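Local atomic coordinates of Poly(A) ribonuclease pop2 (Schizosaccharomyces pombe, PDB entry 2P51), a protein that removes poly(A) tails from mRNA as a metal-dependent 3'-exoribonuclease, the catalytic deadenylase component of the CCR4-NOT complex. Residues A[220-232]-A[244-256]. Residues are numbered along the deposited sequence; the frame is centred on the assembly and turned at random.
Sequences LQDIADDLQIHRI and LTARIFFEIRSRY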
loop_
_atom_site.group_PDB
_atom_site.type_symbol
_atom_site.label_atom_id
_atom_site.label_comp_id
_atom_site.label_asym_id
_atom_site.label_seq_id
_atom_site.Cartn_x
_atom_site.Cartn_y
_atom_site.Cartn_z
ATOM N N LEU A 220 4.350 12.118 -2.828
ATOM C CA LEU A 220 2.947 12.125 -2.471
ATOM C C LEU A 220 2.534 13.374 -1.717
ATOM O O LEU A 220 1.559 14.057 -2.044
ATOM C CB LEU A 220 2.699 10.874 -1.592
ATOM C CG LEU A 220 1.239 10.617 -1.272
ATOM C CD1 LEU A 220 0.440 10.175 -2.506
ATOM C CD2 LEU A 220 1.091 9.542 -0.193
ATOM N N GLN A 221 3.266 13.711 -0.650
ATOM C CA GLN A 221 2.835 14.874 0.139
ATOM C C GLN A 221 2.984 16.183 -0.629
ATOM O O GLN A 221 2.145 17.086 -0.491
ATOM C CB GLN A 221 3.618 14.883 1.452
ATOM C CG GLN A 221 3.181 16.030 2.356
ATOM C CD GLN A 221 1.762 15.860 2.853
ATOM O OE1 GLN A 221 1.455 14.771 3.365
ATOM N NE2 GLN A 221 0.900 16.849 2.694
ATOM N N ASP A 222 4.072 16.303 -1.431
ATOM C CA ASP A 222 4.248 17.520 -2.192
ATOM C C ASP A 222 3.136 17.660 -3.230
ATOM O O ASP A 222 2.684 18.782 -3.479
ATOM C CB ASP A 222 5.601 17.537 -2.912
ATOM C CG ASP A 222 6.757 17.629 -1.949
ATOM O OD1 ASP A 222 6.606 18.196 -0.853
ATOM O OD2 ASP A 222 7.857 17.140 -2.256
ATOM N N ILE A 223 2.659 16.583 -3.873
ATOM C CA ILE A 223 1.528 16.708 -4.763
ATOM C C ILE A 223 0.283 17.151 -4.017
ATOM O O ILE A 223 -0.439 18.058 -4.484
ATOM C CB ILE A 223 1.225 15.369 -5.439
ATOM C CG1 ILE A 223 2.326 14.954 -6.402
ATOM C CG2 ILE A 223 -0.112 15.458 -6.176
ATOM C CD1 ILE A 223 2.304 13.479 -6.755
ATOM N N ALA A 224 0.014 16.520 -2.882
ATOM C CA ALA A 224 -1.141 16.956 -2.129
ATOM C C ALA A 224 -0.997 18.424 -1.777
ATOM O O ALA A 224 -1.995 19.125 -1.911
ATOM C CB ALA A 224 -1.296 16.192 -0.824
ATOM N N ASP A 225 0.184 18.882 -1.357
ATOM C CA ASP A 225 0.193 20.301 -0.984
ATOM C C ASP A 225 -0.110 21.175 -2.190
ATOM O O ASP A 225 -0.838 22.185 -2.173
ATOM C CB ASP A 225 1.522 20.650 -0.347
ATOM C CG ASP A 225 1.802 19.920 0.952
ATOM O OD1 ASP A 225 0.806 19.482 1.553
ATOM O OD2 ASP A 225 2.954 19.774 1.414
ATOM N N ASP A 226 0.476 20.789 -3.314
ATOM C CA ASP A 226 0.325 21.515 -4.576
ATOM C C ASP A 226 -1.132 21.620 -4.998
ATOM O O ASP A 226 -1.630 22.655 -5.408
ATOM C CB ASP A 226 1.100 20.803 -5.683
ATOM C CG ASP A 226 1.668 21.717 -6.721
ATOM O OD1 ASP A 226 1.861 22.937 -6.483
ATOM O OD2 ASP A 226 1.939 21.198 -7.821
ATOM N N LEU A 227 -1.808 20.482 -4.867
ATOM C CA LEU A 227 -3.208 20.453 -5.231
ATOM C C LEU A 227 -4.127 20.904 -4.107
ATOM O O LEU A 227 -5.351 20.768 -4.269
ATOM C CB LEU A 227 -3.574 19.024 -5.690
ATOM C CG LEU A 227 -2.787 18.508 -6.900
ATOM C CD1 LEU A 227 -3.126 17.024 -7.131
ATOM C CD2 LEU A 227 -3.061 19.336 -8.146
ATOM N N GLN A 228 -3.584 21.420 -3.019
ATOM C CA GLN A 228 -4.405 21.829 -1.878
ATOM C C GLN A 228 -5.318 20.711 -1.392
ATOM O O GLN A 228 -6.473 20.964 -1.041
ATOM C CB GLN A 228 -5.299 23.028 -2.213
ATOM C CG GLN A 228 -4.594 24.041 -3.105
ATOM C CD GLN A 228 -5.416 25.318 -3.125
ATOM O OE1 GLN A 228 -6.549 25.343 -3.610
ATOM N NE2 GLN A 228 -4.821 26.364 -2.567
ATOM N N ILE A 229 -4.808 19.492 -1.355
ATOM C CA ILE A 229 -5.553 18.398 -0.735
ATOM C C ILE A 229 -5.094 18.186 0.701
ATOM O O ILE A 229 -3.917 18.025 0.994
ATOM C CB ILE A 229 -5.369 17.114 -1.547
ATOM C CG1 ILE A 229 -5.991 17.242 -2.956
ATOM C CG2 ILE A 229 -5.867 15.913 -0.754
ATOM C CD1 ILE A 229 -5.432 16.231 -3.936
ATOM N N HIS A 230 -6.023 18.200 1.643
ATOM C CA HIS A 230 -5.562 18.112 3.042
ATOM C C HIS A 230 -5.431 16.667 3.476
ATOM O O HIS A 230 -6.245 15.811 3.159
ATOM C CB HIS A 230 -6.530 18.885 3.931
ATOM C CG HIS A 230 -6.564 18.599 5.389
ATOM N ND1 HIS A 230 -5.696 19.192 6.293
ATOM C CD2 HIS A 230 -7.359 17.802 6.158
ATOM C CE1 HIS A 230 -5.948 18.766 7.527
ATOM N NE2 HIS A 230 -6.962 17.913 7.473
ATOM N N ARG A 231 -4.374 16.438 4.248
ATOM C CA ARG A 231 -4.149 15.183 4.895
ATOM C C ARG A 231 -4.955 15.067 6.187
ATOM O O ARG A 231 -4.981 15.945 7.046
ATOM C CB ARG A 231 -2.652 15.028 5.238
ATOM C CG ARG A 231 -2.388 13.679 5.938
ATOM C CD ARG A 231 -0.940 13.585 6.335
ATOM N NE ARG A 231 0.006 13.257 5.258
ATOM C CZ ARG A 231 0.245 12.055 4.772
ATOM N NH1 ARG A 231 -0.392 10.959 5.212
ATOM N NH2 ARG A 231 1.150 11.957 3.804
ATOM N N ILE A 232 -5.628 13.937 6.334
ATOM C CA ILE A 232 -6.265 13.578 7.576
ATOM C C ILE A 232 -5.347 12.561 8.236
ATOM O O ILE A 232 -5.003 11.573 7.577
ATOM C CB ILE A 232 -7.669 12.977 7.324
ATOM C CG1 ILE A 232 -8.685 13.971 6.756
ATOM C CG2 ILE A 232 -8.211 12.312 8.594
ATOM C CD1 ILE A 232 -10.139 13.581 6.758
ATOM N N LEU A 244 -4.577 9.693 1.605
ATOM C CA LEU A 244 -4.119 10.793 0.757
ATOM C C LEU A 244 -3.928 10.350 -0.691
ATOM O O LEU A 244 -4.207 11.137 -1.614
ATOM C CB LEU A 244 -2.769 11.326 1.295
ATOM C CG LEU A 244 -2.350 12.702 0.795
ATOM C CD1 LEU A 244 -3.412 13.749 1.108
ATOM C CD2 LEU A 244 -1.015 13.099 1.431
ATOM N N THR A 245 -3.427 9.104 -0.824
ATOM C CA THR A 245 -3.263 8.501 -2.133
ATOM C C THR A 245 -4.607 8.489 -2.858
ATOM O O THR A 245 -4.691 8.892 -4.044
ATOM C CB THR A 245 -2.723 7.068 -1.998
ATOM O OG1 THR A 245 -1.391 7.168 -1.407
ATOM C CG2 THR A 245 -2.529 6.378 -3.342
ATOM N N ALA A 246 -5.651 8.047 -2.184
ATOM C CA ALA A 246 -6.986 8.040 -2.843
ATOM C C ALA A 246 -7.377 9.437 -3.290
ATOM O O ALA A 246 -7.848 9.689 -4.423
ATOM C CB ALA A 246 -8.032 7.514 -1.878
ATOM N N ARG A 247 -7.218 10.401 -2.372
ATOM C CA ARG A 247 -7.686 11.751 -2.714
ATOM C C ARG A 247 -6.871 12.337 -3.858
ATOM O O ARG A 247 -7.459 12.995 -4.747
ATOM C CB ARG A 247 -7.636 12.668 -1.469
ATOM C CG ARG A 247 -8.522 12.078 -0.383
ATOM C CD ARG A 247 -8.534 12.920 0.860
ATOM N NE ARG A 247 -9.824 12.616 1.512
ATOM C CZ ARG A 247 -10.157 13.223 2.651
ATOM N NH1 ARG A 247 -9.275 14.090 3.153
ATOM N NH2 ARG A 247 -11.333 12.887 3.158
ATOM N N ILE A 248 -5.562 12.142 -3.895
ATOM C CA ILE A 248 -4.768 12.626 -5.038
ATOM C C ILE A 248 -5.204 11.948 -6.346
ATOM O O ILE A 248 -5.272 12.598 -7.413
ATOM C CB ILE A 248 -3.273 12.451 -4.745
ATOM C CG1 ILE A 248 -2.739 13.415 -3.663
ATOM C CG2 ILE A 248 -2.449 12.603 -6.020
ATOM C CD1 ILE A 248 -1.425 12.822 -3.129
ATOM N N PHE A 249 -5.489 10.641 -6.255
ATOM C CA PHE A 249 -5.883 9.944 -7.487
ATOM C C PHE A 249 -7.104 10.602 -8.112
ATOM O O PHE A 249 -7.114 10.886 -9.311
ATOM C CB PHE A 249 -6.174 8.445 -7.228
ATOM C CG PHE A 249 -6.750 7.754 -8.470
ATOM C CD1 PHE A 249 -5.923 7.428 -9.533
ATOM C CD2 PHE A 249 -8.114 7.459 -8.534
ATOM C CE1 PHE A 249 -6.449 6.797 -10.656
ATOM C CE2 PHE A 249 -8.632 6.830 -9.663
ATOM C CZ PHE A 249 -7.814 6.511 -10.722
ATOM N N PHE A 250 -8.152 10.866 -7.312
ATOM C CA PHE A 250 -9.388 11.387 -7.932
ATOM C C PHE A 250 -9.138 12.806 -8.454
ATOM O O PHE A 250 -9.698 13.208 -9.494
ATOM C CB PHE A 250 -10.560 11.306 -6.968
ATOM C CG PHE A 250 -10.988 9.828 -6.844
ATOM C CD1 PHE A 250 -11.750 9.262 -7.845
ATOM C CD2 PHE A 250 -10.594 9.059 -5.746
ATOM C CE1 PHE A 250 -12.142 7.927 -7.768
ATOM C CE2 PHE A 250 -11.005 7.740 -5.645
ATOM C CZ PHE A 250 -11.778 7.194 -6.645
ATOM N N GLU A 251 -8.278 13.552 -7.738
ATOM C CA GLU A 251 -8.046 14.934 -8.217
ATOM C C GLU A 251 -7.250 14.911 -9.513
ATOM O O GLU A 251 -7.554 15.715 -10.418
ATOM C CB GLU A 251 -7.317 15.753 -7.136
ATOM C CG GLU A 251 -7.173 17.222 -7.487
ATOM C CD GLU A 251 -8.464 17.987 -7.689
ATOM O OE1 GLU A 251 -9.503 17.473 -7.209
ATOM O OE2 GLU A 251 -8.437 19.081 -8.313
ATOM N N ILE A 252 -6.245 14.069 -9.658
ATOM C CA ILE A 252 -5.463 13.936 -10.893
ATOM C C ILE A 252 -6.353 13.456 -12.026
ATOM O O ILE A 252 -6.307 13.922 -13.177
ATOM C CB ILE A 252 -4.307 12.923 -10.593
ATOM C CG1 ILE A 252 -3.195 13.587 -9.759
ATOM C CG2 ILE A 252 -3.822 12.209 -11.822
ATOM C CD1 ILE A 252 -2.295 12.386 -9.295
ATOM N N ARG A 253 -7.240 12.469 -11.709
ATOM C CA ARG A 253 -8.157 11.959 -12.723
ATOM C C ARG A 253 -9.035 13.092 -13.235
ATOM O O ARG A 253 -9.287 13.233 -14.434
ATOM C CB ARG A 253 -9.051 10.874 -12.127
ATOM C CG ARG A 253 -9.821 10.118 -13.202
ATOM C CD ARG A 253 -10.662 9.008 -12.561
ATOM N NE ARG A 253 -11.805 9.646 -11.902
ATOM C CZ ARG A 253 -12.836 8.941 -11.419
ATOM N NH1 ARG A 253 -12.862 7.597 -11.487
ATOM N NH2 ARG A 253 -13.816 9.635 -10.855
ATOM N N SER A 254 -9.537 13.930 -12.321
ATOM C CA SER A 254 -10.366 15.066 -12.747
ATOM C C SER A 254 -9.603 16.125 -13.516
ATOM O O SER A 254 -10.077 16.612 -14.549
ATOM C CB SER A 254 -10.958 15.693 -11.472
ATOM O OG SER A 254 -11.736 16.813 -11.833
ATOM N N ARG A 255 -8.421 16.506 -13.008
ATOM C CA ARG A 255 -7.706 17.619 -13.627
ATOM C C ARG A 255 -7.029 17.218 -14.943
ATOM O O ARG A 255 -7.057 18.095 -15.809
ATOM C CB ARG A 255 -6.632 18.168 -12.703
ATOM C CG ARG A 255 -7.181 18.859 -11.453
ATOM C CD ARG A 255 -6.151 19.832 -10.901
ATOM N NE ARG A 255 -6.496 20.316 -9.574
ATOM C CZ ARG A 255 -5.945 21.375 -8.985
ATOM N NH1 ARG A 255 -5.012 22.066 -9.646
ATOM N NH2 ARG A 255 -6.352 21.698 -7.767
ATOM N N TYR A 256 -6.439 16.043 -15.084
ATOM C CA TYR A 256 -5.593 15.780 -16.256
ATOM C C TYR A 256 -6.193 14.740 -17.174
ATOM O O TYR A 256 -5.647 14.560 -18.278
ATOM C CB TYR A 256 -4.140 15.395 -15.835
ATOM C CG TYR A 256 -3.679 16.402 -14.786
ATOM C CD1 TYR A 256 -3.702 17.767 -15.055
ATOM C CD2 TYR A 256 -3.242 15.967 -13.553
ATOM C CE1 TYR A 256 -3.301 18.742 -14.162
ATOM C CE2 TYR A 256 -2.853 16.926 -12.628
ATOM C CZ TYR A 256 -2.868 18.287 -12.910
ATOM O OH TYR A 256 -2.487 19.169 -11.920
HETATM O O HOH W 1 -4.550 23.864 -6.638
HETATM O O HOH W 2 -7.883 20.839 -5.177
HETATM O O HOH W 3 -6.702 13.102 3.336
#
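Helix 220-226 and the helical segment 244-256 run at 53° to each other with axes 10.2 Å apart, Ala224 and Ile248 being the nearest residues of the two helices by CA; a methyl there lets Leu244 and Ile248 pack against the shorter helix. Ile248 CD1 presses on Leu220 CD1 at 3.3 Å, tighter than usual for two carbons, while its CG2 touches Ile223 CG2 where the two side chains cross at about a right angle. A Schellman motif with Gln228 at positive phi ends the shorter helix and turns the chain so that Ile229 drops back onto segment 244-256. Ile229 suits this spot because it is branched: CG2 meets Leu244 and Arg247 CB, and CD1 reaches Glu251 CB at 3.7 Å.

Both methyls of Leu244 touch Ala224 CB; from the fork at CG, CD1 goes on to Ile229 CG2, and CD2 lies over one face of the Arg231 guanidinium, toward its rim, 3.4 Å from Arg231 NH2. At that group's edge, Gln221 OE1 takes two bonds, from Arg231 NE (2.8 Å) and Arg231 NH2 (2.9 Å), and Gln221 NE2 bonds to Asp225 OD1. With alanine at Gln221, Arg231 NE would probably lose its acceptor and Asp225 its amide donor, leaving the guanidinium held mainly through Asp241. Toward the other end, apolar Leu227 lays CD2 centrally over the flat Arg255 guanidinium, 3.6 Å from Arg255 CZ, leaving the N-H edge to Glu251 and water: Arg255 NE gives a nearly straight, salt-bridging hydrogen bond to the anti lone pair of Glu251 OE2 (2.6 Å). A water joins Arg255 NH2 to Leu227 O, and another links Arg247 NH1, weakly, to His230 O.

Arg231 NH1 also forms a salt bridge with Asp241, a metal ligand, and Thr245 OG1 hydrogen-bonds to the backbone oxygen of Asp241. The packing thus joins helix 220-226 and its following loop to helix 238-257, which carries the last acidic residue of the DEDD nuclease metal site.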